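Local coordinates for protein polycyclic ketone monooxygenase (Myceliophthora thermophila, PDB 5MQ6) that catalyses Baeyer-Villiger oxidation of ketones, polycyclic ones in particular, inserting one oxygen atom beside the carbonyl to give esters or lactones with the help of FAD, at residues G486-R491 with L527-L532; I556-D561 with G644-F649; L336-Y339 with A343-E346; C520-P525 with E574-W579. All blocks are in the same frame, centred on the assembly; numbering follows the deposited sequence.

Contacts 1, 2 and 4 lie on the same side of the chain's centre and touch one another. Contact 4 is closest to contact 1, with centres 13 Å apart: Phe529 CZ comes within 3.5 Å of Cys520 CA. Contact 2 meets contact 4 where Gly648 CA lies 3.5 Å from Ala575 CB. It meets contact 1 where Phe528 CE2 lies 3.7 Å from Ile556 CG1. Contact 3 stands apart, about 13 Å from contact 1 between nearest atoms. In contact 1 the Arg491 side chain is about 8 Å from FAD. The other three lie away from the known binding sites.

Contact 1: G486-R491 with L527-L532; sequences GSPAVR and LFFTPL
Pro488 and Arg491 of helix 488-492 pack on Phe529 and Leu532, at and just beyond strand 527-529. That strand runs parallel to strand 218-221 in the mixed sheet of the FAD-binding, Rossmann-type part of the enzyme. The contact is buried and lies near the FAD site, to which the neighbouring Thr492 belongs.

Pro488 lies over one face of the Phe529 ring. Its CG is 3.7 Å from the ring centroid and 15° off the ring normal, a CH-pi contact. CG leans toward the CE1 side of the ring. Trp508 of helix 504-511 also touches Pro488.

The Arg491 side chain can be followed outward. CB heads toward 527-532, and CG lies anti to the backbone N (chi1 177°). The chain then bends at chi3, near 60°. CD and NE both skim Leu532 CD2. CZ lies closer to that methyl, at 3.8 Å, and NH1 comes to 3.5 Å from Leu532 CD2. NH2 passes Leu532 CB instead. The leucine thus lies over one face of the guanidinium.

The edge of the same group is polar. NH1 donates to Gly486 O at 3.0 Å, from above the carbonyl plane. This bond folds the arginine back over the start of its own helix, where Ser487 is the N-cap. Arg491 NH2 donates one N-H to water 1 O, 2.7 Å away and in the guanidinium plane. The water passes the link across the contact, donating from its O to Thr530 O at 2.9 Å.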
loop_
_atom_site.group_PDB
_atom_site.type_symbol
_atom_site.label_atom_id
_atom_site.label_comp_id
_atom_site.label_asym_id
_atom_site.label_seq_id
_atom_site.Cartn_x
_atom_site.Cartn_y
_atom_site.Cartn_z
ATOM N N GLY A 486 0.529 13.505 0.241
ATOM C CA GLY A 486 0.952 12.771 1.446
ATOM C C GLY A 486 0.305 13.167 2.764
ATOM O O GLY A 486 0.759 12.733 3.774
ATOM N N SER A 487 -0.740 13.973 2.781
ATOM C CA SER A 487 -1.350 14.416 4.029
ATOM C C SER A 487 -1.801 13.195 4.795
ATOM O O SER A 487 -2.539 12.371 4.241
ATOM C CB SER A 487 -2.598 15.245 3.734
ATOM O OG SER A 487 -3.280 15.579 4.883
ATOM N N PRO A 488 -1.352 13.038 6.075
ATOM C CA PRO A 488 -1.944 11.882 6.755
ATOM C C PRO A 488 -3.470 11.972 6.898
ATOM O O PRO A 488 -4.117 10.960 6.981
ATOM C CB PRO A 488 -1.210 11.865 8.089
ATOM C CG PRO A 488 0.138 12.510 7.794
ATOM C CD PRO A 488 -0.303 13.636 6.894
ATOM N N ALA A 489 -4.055 13.162 6.871
ATOM C CA ALA A 489 -5.486 13.341 7.006
ATOM C C ALA A 489 -6.205 12.851 5.737
ATOM O O ALA A 489 -7.185 12.034 5.784
ATOM C CB ALA A 489 -5.787 14.812 7.219
ATOM N N VAL A 490 -5.739 13.363 4.600
ATOM C CA VAL A 490 -6.365 12.960 3.348
ATOM C C VAL A 490 -6.205 11.487 3.144
ATOM O O VAL A 490 -7.150 10.817 2.785
ATOM C CB VAL A 490 -5.803 13.669 2.100
ATOM C CG1 VAL A 490 -6.497 13.191 0.819
ATOM C CG2 VAL A 490 -6.036 15.180 2.229
ATOM N N ARG A 491 -5.018 10.970 3.348
ATOM C CA ARG A 491 -4.843 9.577 3.120
ATOM C C ARG A 491 -5.705 8.664 3.998
ATOM O O ARG A 491 -6.067 7.596 3.610
ATOM C CB ARG A 491 -3.417 9.244 3.343
ATOM C CG ARG A 491 -3.181 7.759 3.186
ATOM C CD ARG A 491 -1.695 7.448 3.212
ATOM N NE ARG A 491 -1.029 7.858 4.465
ATOM C CZ ARG A 491 -0.320 8.972 4.647
ATOM N NH1 ARG A 491 -0.192 9.861 3.646
ATOM N NH2 ARG A 491 0.279 9.183 5.851
ATOM N N LEU A 527 -0.263 12.444 18.754
ATOM C CA LEU A 527 -0.744 11.790 17.505
ATOM C C LEU A 527 0.475 11.324 16.809
ATOM O O LEU A 527 1.442 12.077 16.658
ATOM C CB LEU A 527 -1.403 12.818 16.592
ATOM C CG LEU A 527 -1.809 12.350 15.186
ATOM C CD1 LEU A 527 -2.896 11.256 15.216
ATOM C CD2 LEU A 527 -2.222 13.534 14.314
ATOM N N PHE A 528 0.423 10.081 16.346
ATOM C CA PHE A 528 1.456 9.505 15.534
ATOM C C PHE A 528 0.899 8.745 14.364
ATOM O O PHE A 528 -0.212 8.278 14.441
ATOM C CB PHE A 528 2.354 8.563 16.408
ATOM C CG PHE A 528 3.108 9.293 17.490
ATOM C CD1 PHE A 528 4.393 9.856 17.237
ATOM C CD2 PHE A 528 2.592 9.385 18.746
ATOM C CE1 PHE A 528 5.067 10.486 18.264
ATOM C CE2 PHE A 528 3.269 10.072 19.774
ATOM C CZ PHE A 528 4.508 10.555 19.545
ATOM N N PHE A 529 1.694 8.587 13.315
ATOM C CA PHE A 529 1.235 7.940 12.112
ATOM C C PHE A 529 2.364 7.197 11.501
ATOM O O PHE A 529 3.498 7.605 11.612
ATOM C CB PHE A 529 0.550 8.924 11.134
ATOM C CG PHE A 529 1.157 10.334 11.108
ATOM C CD1 PHE A 529 2.215 10.635 10.267
ATOM C CD2 PHE A 529 0.660 11.393 11.902
ATOM C CE1 PHE A 529 2.774 11.928 10.204
ATOM C CE2 PHE A 529 1.263 12.672 11.849
ATOM C CZ PHE A 529 2.322 12.935 11.021
ATOM N N THR A 530 2.032 6.104 10.812
ATOM C CA THR A 530 3.061 5.267 10.200
ATOM C C THR A 530 3.737 6.117 9.152
ATOM O O THR A 530 3.115 6.889 8.511
ATOM C CB THR A 530 2.509 3.955 9.635
ATOM O OG1 THR A 530 1.336 4.194 8.875
ATOM C CG2 THR A 530 1.973 3.087 10.703
ATOM N N PRO A 531 5.031 6.047 9.054
ATOM C CA PRO A 531 5.667 7.045 8.208
ATOM C C PRO A 531 5.444 6.820 6.698
ATOM O O PRO A 531 5.774 5.765 6.209
ATOM C CB PRO A 531 7.147 6.908 8.584
ATOM C CG PRO A 531 7.303 5.489 9.082
ATOM C CD PRO A 531 5.982 5.066 9.612
ATOM N N LEU A 532 4.986 7.846 5.989
ATOM C CA LEU A 532 4.937 7.824 4.569
ATOM C C LEU A 532 5.767 9.050 4.064
ATOM O O LEU A 532 6.864 8.933 3.869
ATOM C CB LEU A 532 3.439 7.794 4.083
ATOM C CG LEU A 532 3.384 7.602 2.538
ATOM C CD1 LEU A 532 3.708 6.132 2.282
ATOM C CD2 LEU A 532 2.084 8.022 1.803
HETATM O O HOH W 1 0.395 7.589 8.012
#

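Contact 2: I556-D561 with G644-F649; sequences IKTAED and GSLKGF
Helix 541-562 passes the loop before strand 649-653 with Thr558 CA 6.1 Å from Gly644 CA. Thr558 carries much of the contact through its methyl group. CG2 stands anti to the backbone N and points into the loop. It lies 3.5 Å from Gly644 O and 3.8 Å from Leu646 CG. The hydroxyl turns back to the helix instead, where OG1 bonds to Gln554 O one turn earlier. The threonine therefore presents carbon to the loop and keeps its polar atom on the helix.

Leu646 reaches in from the other side. Its CD1 lies 4.1 Å from Ala559 CB, and both its methyls approach Thr558 CB. Ile651 of strand 649-653 touches both Leu646 and Ala559, so the two belong to one apolar cluster. Gly644 O also accepts from Arg562 NH1, near the end of the same helix. This bond adds a polar tie beside the apolar one.

Past Leu646 the chain reverses direction. Phe649 N donates to Leu646 O at 2.9 Å, and Gly648 takes the positive phi (84°) of the third turn position. This is a type II beta turn leading into strand 649-653.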
loop_
_atom_site.group_PDB
_atom_site.type_symbol
_atom_site.label_atom_id
_atom_site.label_comp_id
_atom_site.label_asym_id
_atom_site.label_seq_id
_atom_site.Cartn_x
_atom_site.Cartn_y
_atom_site.Cartn_z
ATOM N N ILE A 556 7.179 6.859 22.516
ATOM C CA ILE A 556 6.144 6.959 23.533
ATOM C C ILE A 556 6.603 6.326 24.887
ATOM O O ILE A 556 6.342 6.872 25.996
ATOM C CB ILE A 556 4.827 6.269 23.038
ATOM C CG1 ILE A 556 4.203 7.157 21.921
ATOM C CG2 ILE A 556 3.848 6.043 24.215
ATOM C CD1 ILE A 556 3.096 6.399 21.158
ATOM N N LYS A 557 7.213 5.144 24.801
ATOM C CA LYS A 557 7.792 4.489 25.992
ATOM C C LYS A 557 8.759 5.394 26.762
ATOM O O LYS A 557 8.650 5.558 28.023
ATOM C CB LYS A 557 8.410 3.160 25.621
ATOM C CG LYS A 557 8.858 2.363 26.826
ATOM C CD LYS A 557 9.632 1.167 26.295
ATOM C CE LYS A 557 9.824 0.129 27.352
ATOM N NZ LYS A 557 10.519 0.780 28.470
ATOM N N THR A 558 9.636 6.030 26.012
ATOM C CA THR A 558 10.574 6.966 26.563
ATOM C C THR A 558 9.889 8.109 27.267
ATOM O O THR A 558 10.223 8.435 28.370
ATOM C CB THR A 558 11.525 7.522 25.502
ATOM O OG1 THR A 558 12.188 6.425 24.898
ATOM C CG2 THR A 558 12.602 8.425 26.074
ATOM N N ALA A 559 8.967 8.737 26.594
ATOM C CA ALA A 559 8.258 9.892 27.119
ATOM C C ALA A 559 7.486 9.485 28.354
ATOM O O ALA A 559 7.597 10.175 29.394
ATOM C CB ALA A 559 7.322 10.504 26.033
ATOM N N GLU A 560 6.767 8.342 28.292
ATOM C CA GLU A 560 5.968 7.869 29.446
ATOM C C GLU A 560 6.925 7.624 30.634
ATOM O O GLU A 560 6.610 7.966 31.749
ATOM C CB GLU A 560 5.197 6.550 29.123
ATOM C CG GLU A 560 4.034 6.768 28.132
ATOM C CD GLU A 560 2.861 7.535 28.805
ATOM O OE1 GLU A 560 2.357 7.115 29.885
ATOM O OE2 GLU A 560 2.454 8.590 28.300
ATOM N N ASP A 561 8.074 7.005 30.368
ATOM C CA ASP A 561 9.002 6.705 31.430
ATOM C C ASP A 561 9.571 8.020 32.021
ATOM O O ASP A 561 9.690 8.163 33.221
ATOM C CB ASP A 561 10.146 5.879 30.974
ATOM C CG ASP A 561 9.810 4.397 30.763
ATOM O OD1 ASP A 561 8.801 3.846 31.276
ATOM O OD2 ASP A 561 10.631 3.745 30.080
ATOM N N GLY A 644 17.477 8.599 25.159
ATOM C CA GLY A 644 16.247 9.032 25.786
ATOM C C GLY A 644 15.998 10.518 25.718
ATOM O O GLY A 644 14.969 10.983 26.307
ATOM N N SER A 645 16.875 11.291 25.021
ATOM C CA SER A 645 16.703 12.763 24.998
ATOM C C SER A 645 15.479 13.222 24.191
ATOM O O SER A 645 14.949 14.293 24.412
ATOM C CB SER A 645 17.965 13.470 24.507
ATOM O OG SER A 645 18.330 13.057 23.196
ATOM N N LEU A 646 15.064 12.439 23.186
ATOM C CA LEU A 646 13.957 12.805 22.354
ATOM C C LEU A 646 14.080 14.206 21.801
ATOM O O LEU A 646 13.204 15.069 21.920
ATOM C CB LEU A 646 12.658 12.591 23.092
ATOM C CG LEU A 646 12.227 11.179 23.438
ATOM C CD1 LEU A 646 10.829 11.265 24.111
ATOM C CD2 LEU A 646 12.159 10.156 22.310
ATOM N N LYS A 647 15.206 14.435 21.187
ATOM C CA LYS A 647 15.597 15.770 20.774
ATOM C C LYS A 647 14.566 16.318 19.834
ATOM O O LYS A 647 14.156 15.601 18.938
ATOM C CB LYS A 647 16.968 15.723 20.073
ATOM C CG LYS A 647 17.364 17.130 19.617
ATOM C CD LYS A 647 18.803 17.231 19.039
ATOM C CE LYS A 647 19.127 18.643 18.551
ATOM N NZ LYS A 647 20.126 18.622 17.427
ATOM N N GLY A 648 14.179 17.582 20.009
ATOM C CA GLY A 648 13.097 18.106 19.213
ATOM C C GLY A 648 11.646 17.832 19.687
ATOM O O GLY A 648 10.702 18.390 19.130
ATOM N N PHE A 649 11.437 17.026 20.738
ATOM C CA PHE A 649 10.088 16.913 21.322
ATOM C C PHE A 649 9.933 17.764 22.580
ATOM O O PHE A 649 10.798 17.823 23.434
ATOM C CB PHE A 649 9.751 15.480 21.696
ATOM C CG PHE A 649 9.409 14.593 20.551
ATOM C CD1 PHE A 649 8.106 14.530 20.056
ATOM C CD2 PHE A 649 10.362 13.812 19.978
ATOM C CE1 PHE A 649 7.794 13.680 18.977
ATOM C CE2 PHE A 649 10.071 12.956 18.879
ATOM C CZ PHE A 649 8.753 12.895 18.392
#

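Contact 3: L336-Y339 with A343-E346; sequences LDSY and AAEE
Ala344 CB rests over one face of the Tyr339 ring, and this is the tight part of the contact. The methyl is 3.4 Å from CE1 of Tyr339 and 3.7 Å from the ring centroid, 24° off the normal. It is a CH-pi contact, displaced toward the CD1-CE1 side of the ring. The CB of Tyr339 points away from the loop. With CG beside the backbone N (chi1 -71°), the ring comes back across Ala344.

A backbone bond adds to this. Ala343 N donates to Ser338 O at 2.7 Å, nearly in line with the carbonyl. Ala344 N also lies near Ser338 O, but its angle is too poor for a bond. The Ala343-Ser338 bond joins residues five apart in the chain, the i to i+5 pattern of a pi turn. It ties the loop to the last turn of helix 328-340, where the chain bends off into the long loop toward helix 363-366. The contact is at the surface, away from the known binding sites.

The Ser338 side chain packs more loosely. Its OG is 3.9 Å from Ala344 CA and makes no polar bond to the loop residues 343-346. That hydroxyl is held by Asn335 O and by Gln348 NE2. Tyr339 OH also bonds to Gln348 NE2, while Gln348 OE1 accepts from Glu345 N. One amide thus ties the ends of both helix side chains to the loop.

Beyond Ala344 the chain turns to solvent. Glu345 and Glu346 are exposed and poorly ordered. The Glu345 CB points away from the helix, and its carboxylate extends well clear of Ser338 and Tyr339.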
loop_
_atom_site.group_PDB
_atom_site.type_symbol
_atom_site.label_atom_id
_atom_site.label_comp_id
_atom_site.label_asym_id
_atom_site.label_seq_id
_atom_site.Cartn_x
_atom_site.Cartn_y
_atom_site.Cartn_z
ATOM N N LEU A 336 16.886 -8.847 1.849
ATOM C CA LEU A 336 16.053 -8.616 0.702
ATOM C C LEU A 336 16.144 -7.137 0.233
ATOM O O LEU A 336 16.346 -6.845 -0.932
ATOM C CB LEU A 336 14.587 -8.966 1.014
ATOM C CG LEU A 336 13.593 -8.638 -0.070
ATOM C CD1 LEU A 336 13.921 -9.417 -1.370
ATOM C CD2 LEU A 336 12.241 -9.085 0.439
ATOM N N ASP A 337 15.945 -6.218 1.154
ATOM C CA ASP A 337 15.901 -4.853 0.752
ATOM C C ASP A 337 17.265 -4.350 0.241
ATOM O O ASP A 337 17.280 -3.325 -0.458
ATOM C CB ASP A 337 15.485 -3.971 1.935
ATOM C CG ASP A 337 14.822 -2.681 1.486
ATOM O OD1 ASP A 337 13.826 -2.771 0.664
ATOM O OD2 ASP A 337 15.278 -1.588 1.987
ATOM N N SER A 338 18.393 -4.997 0.615
ATOM C CA SER A 338 19.697 -4.574 0.120
ATOM C C SER A 338 19.790 -4.694 -1.367
ATOM O O SER A 338 20.534 -3.921 -1.966
ATOM C CB SER A 338 20.839 -5.332 0.778
ATOM O OG SER A 338 20.885 -6.775 0.381
ATOM N N TYR A 339 18.995 -5.592 -1.986
ATOM C CA TYR A 339 19.027 -5.739 -3.446
ATOM C C TYR A 339 18.233 -4.640 -4.127
ATOM O O TYR A 339 18.563 -4.185 -5.192
ATOM C CB TYR A 339 18.478 -7.148 -3.833
ATOM C CG TYR A 339 19.457 -8.223 -3.447
ATOM C CD1 TYR A 339 20.575 -8.557 -4.282
ATOM C CD2 TYR A 339 19.395 -8.804 -2.218
ATOM C CE1 TYR A 339 21.544 -9.508 -3.854
ATOM C CE2 TYR A 339 20.324 -9.735 -1.798
ATOM C CZ TYR A 339 21.405 -10.095 -2.594
ATOM O OH TYR A 339 22.276 -11.025 -2.049
ATOM N N ALA A 343 22.347 -2.093 -2.866
ATOM C CA ALA A 343 23.303 -2.110 -1.774
ATOM C C ALA A 343 23.815 -3.479 -1.412
ATOM O O ALA A 343 24.437 -3.596 -0.389
ATOM C CB ALA A 343 22.682 -1.478 -0.569
ATOM N N ALA A 344 23.595 -4.505 -2.220
ATOM C CA ALA A 344 23.996 -5.836 -1.820
ATOM C C ALA A 344 25.532 -5.888 -1.876
ATOM O O ALA A 344 26.109 -5.549 -2.898
ATOM C CB ALA A 344 23.362 -6.900 -2.717
ATOM N N GLU A 345 26.165 -6.246 -0.756
ATOM C CA GLU A 345 27.634 -6.414 -0.731
ATOM C C GLU A 345 28.158 -7.704 -1.408
ATOM O O GLU A 345 27.422 -8.692 -1.539
ATOM C CB GLU A 345 28.126 -6.295 0.694
ATOM C CG GLU A 345 28.436 -4.837 1.063
ATOM C CD GLU A 345 28.006 -4.460 2.470
ATOM O OE1 GLU A 345 27.868 -3.230 2.717
ATOM O OE2 GLU A 345 27.788 -5.369 3.317
ATOM N N GLU A 346 29.455 -7.694 -1.760
ATOM C CA GLU A 346 30.020 -8.465 -2.903
ATOM C C GLU A 346 29.713 -9.956 -2.997
ATOM O O GLU A 346 29.267 -10.490 -4.070
ATOM C CB GLU A 346 31.565 -8.288 -3.031
ATOM C CG GLU A 346 32.020 -8.236 -4.503
ATOM C CD GLU A 346 31.339 -9.287 -5.436
ATOM O OE1 GLU A 346 31.700 -10.486 -5.331
ATOM O OE2 GLU A 346 30.423 -8.945 -6.259
#

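Contact 4: C520-P525 with E574-W579; sequences CSNGFP and EAEEAW
Glu576 of helix 573-585 reaches out to Ser521 and Asn522 in the loop that leads to strand 527-529. One hydrogen bond joins the two segments. Asn522 N donates to Glu576 OE1 at 2.7 Å, and the bond is almost straight at 177°. The amide meets the oxygen from above the carboxylate plane, 38° out of it. The Glu576 chain is extended beyond CG (chi2 177°), which carries the carboxylate across to the loop. Ser521 OG is hydrogen-bonded to Ala514 O. It also stands 3.3 Å from Glu576 OE1, a close approach and not a bond.

Van der Waals contacts lie beside the Asn522-Glu576 bond. Asn522 CB lies 3.4 Å from Glu576 OE2 and equally near OE1, so it sits against the carboxylate. The amide end of Asn522 leads away and donates through ND2 to Val571 O.

The loop here forms a type II beta turn from Ser521 to Phe524. Its closing bond, Phe524 N to Ser521 O, is weak at 3.2 Å. Gly523 takes the positive phi of the third position. Asn522 is the second turn residue, so the helix glutamate grips the turn at its N-H.

Charge forms the third group. Glu576 OE2 makes a salt bridge with Lys507 NZ, which also bonds to Asn522 O and Ser521 OG. The lysine probably favours the ionised carboxylate.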
loop_
_atom_site.group_PDB
_atom_site.type_symbol
_atom_site.label_atom_id
_atom_site.label_comp_id
_atom_site.label_asym_id
_atom_site.label_seq_id
_atom_site.Cartn_x
_atom_site.Cartn_y
_atom_site.Cartn_z
ATOM N N CYS A 520 5.074 12.270 13.122
ATOM C CA CYS A 520 4.271 13.248 13.939
ATOM C C CYS A 520 4.467 14.649 13.378
ATOM O O CYS A 520 5.395 14.881 12.583
ATOM C CB CYS A 520 4.713 13.171 15.397
ATOM S SG CYS A 520 6.452 13.657 15.586
ATOM N N SER A 521 3.639 15.595 13.820
ATOM C CA SER A 521 3.611 16.995 13.358
ATOM C C SER A 521 3.260 17.969 14.537
ATOM O O SER A 521 2.410 17.674 15.461
ATOM C CB SER A 521 2.572 17.175 12.270
ATOM O OG SER A 521 2.883 18.282 11.411
ATOM N N ASN A 522 3.898 19.121 14.470
ATOM C CA ASN A 522 3.704 20.174 15.440
ATOM C C ASN A 522 2.302 20.709 15.402
ATOM O O ASN A 522 1.744 20.977 14.317
ATOM C CB ASN A 522 4.707 21.316 15.246
ATOM C CG ASN A 522 4.467 22.428 16.229
ATOM O OD1 ASN A 522 3.864 23.362 15.834
ATOM N ND2 ASN A 522 4.778 22.236 17.555
ATOM N N GLY A 523 1.752 20.888 16.589
ATOM C CA GLY A 523 0.299 21.261 16.763
ATOM C C GLY A 523 -0.638 20.115 17.029
ATOM O O GLY A 523 -1.803 20.339 17.241
ATOM N N PHE A 524 -0.107 18.887 17.051
ATOM C CA PHE A 524 -0.845 17.610 17.031
ATOM C C PHE A 524 -0.228 16.682 18.002
ATOM O O PHE A 524 0.248 15.627 17.622
ATOM C CB PHE A 524 -0.969 17.016 15.594
ATOM C CG PHE A 524 -1.568 18.011 14.605
ATOM C CD1 PHE A 524 -0.755 18.949 13.992
ATOM C CD2 PHE A 524 -2.913 18.062 14.396
ATOM C CE1 PHE A 524 -1.248 19.901 13.149
ATOM C CE2 PHE A 524 -3.458 19.013 13.544
ATOM C CZ PHE A 524 -2.619 19.949 12.922
ATOM N N PRO A 525 -0.228 17.105 19.313
ATOM C CA PRO A 525 0.384 16.334 20.399
ATOM C C PRO A 525 -0.271 14.992 20.541
ATOM O O PRO A 525 -1.462 14.874 20.297
ATOM C CB PRO A 525 0.141 17.213 21.658
ATOM C CG PRO A 525 -1.088 17.976 21.327
ATOM C CD PRO A 525 -1.115 18.156 19.857
ATOM N N GLU A 574 10.381 23.873 15.160
ATOM C CA GLU A 574 11.826 23.899 14.838
ATOM C C GLU A 574 12.323 22.603 14.382
ATOM O O GLU A 574 13.080 22.579 13.447
ATOM C CB GLU A 574 12.722 24.215 16.064
ATOM C CG GLU A 574 12.994 25.652 16.151
ATOM C CD GLU A 574 13.036 26.101 17.558
ATOM O OE1 GLU A 574 13.840 25.495 18.314
ATOM O OE2 GLU A 574 12.252 27.027 17.888
ATOM N N ALA A 575 11.988 21.549 15.125
ATOM C CA ALA A 575 12.527 20.191 14.841
ATOM C C ALA A 575 11.888 19.656 13.549
ATOM O O ALA A 575 12.593 19.142 12.672
ATOM C CB ALA A 575 12.299 19.262 15.992
ATOM N N GLU A 576 10.587 19.855 13.353
ATOM C CA GLU A 576 9.940 19.409 12.113
ATOM C C GLU A 576 10.419 20.181 10.877
ATOM O O GLU A 576 10.466 19.668 9.717
ATOM C CB GLU A 576 8.444 19.419 12.276
ATOM C CG GLU A 576 7.749 20.739 12.036
ATOM C CD GLU A 576 6.242 20.649 12.157
ATOM O OE1 GLU A 576 5.707 19.549 12.471
ATOM O OE2 GLU A 576 5.559 21.718 11.968
ATOM N N GLU A 577 10.755 21.442 11.102
ATOM C CA GLU A 577 11.215 22.257 10.018
ATOM C C GLU A 577 12.664 21.906 9.616
ATOM O O GLU A 577 12.973 21.828 8.449
ATOM C CB GLU A 577 11.049 23.722 10.395
ATOM C CG GLU A 577 11.015 24.600 9.194
ATOM C CD GLU A 577 9.761 24.494 8.394
ATOM O OE1 GLU A 577 8.759 23.849 8.777
ATOM O OE2 GLU A 577 9.785 25.097 7.339
ATOM N N ALA A 578 13.525 21.618 10.571
ATOM C CA ALA A 578 14.818 21.094 10.269
ATOM C C ALA A 578 14.724 19.778 9.459
ATOM O O ALA A 578 15.460 19.560 8.509
ATOM C CB ALA A 578 15.585 20.892 11.573
ATOM N N TRP A 579 13.781 18.915 9.850
ATOM C CA TRP A 579 13.689 17.585 9.274
ATOM C C TRP A 579 13.213 17.784 7.811
ATOM O O TRP A 579 13.746 17.170 6.862
ATOM C CB TRP A 579 12.710 16.724 10.129
ATOM C CG TRP A 579 12.547 15.357 9.513
ATOM C CD1 TRP A 579 11.522 14.902 8.848
ATOM C CD2 TRP A 579 13.555 14.359 9.474
ATOM N NE1 TRP A 579 11.795 13.616 8.381
ATOM C CE2 TRP A 579 13.059 13.285 8.747
ATOM C CE3 TRP A 579 14.844 14.282 9.993
ATOM C CZ2 TRP A 579 13.773 12.165 8.521
ATOM C CZ3 TRP A 579 15.584 13.155 9.748
ATOM C CH2 TRP A 579 15.032 12.098 9.061
#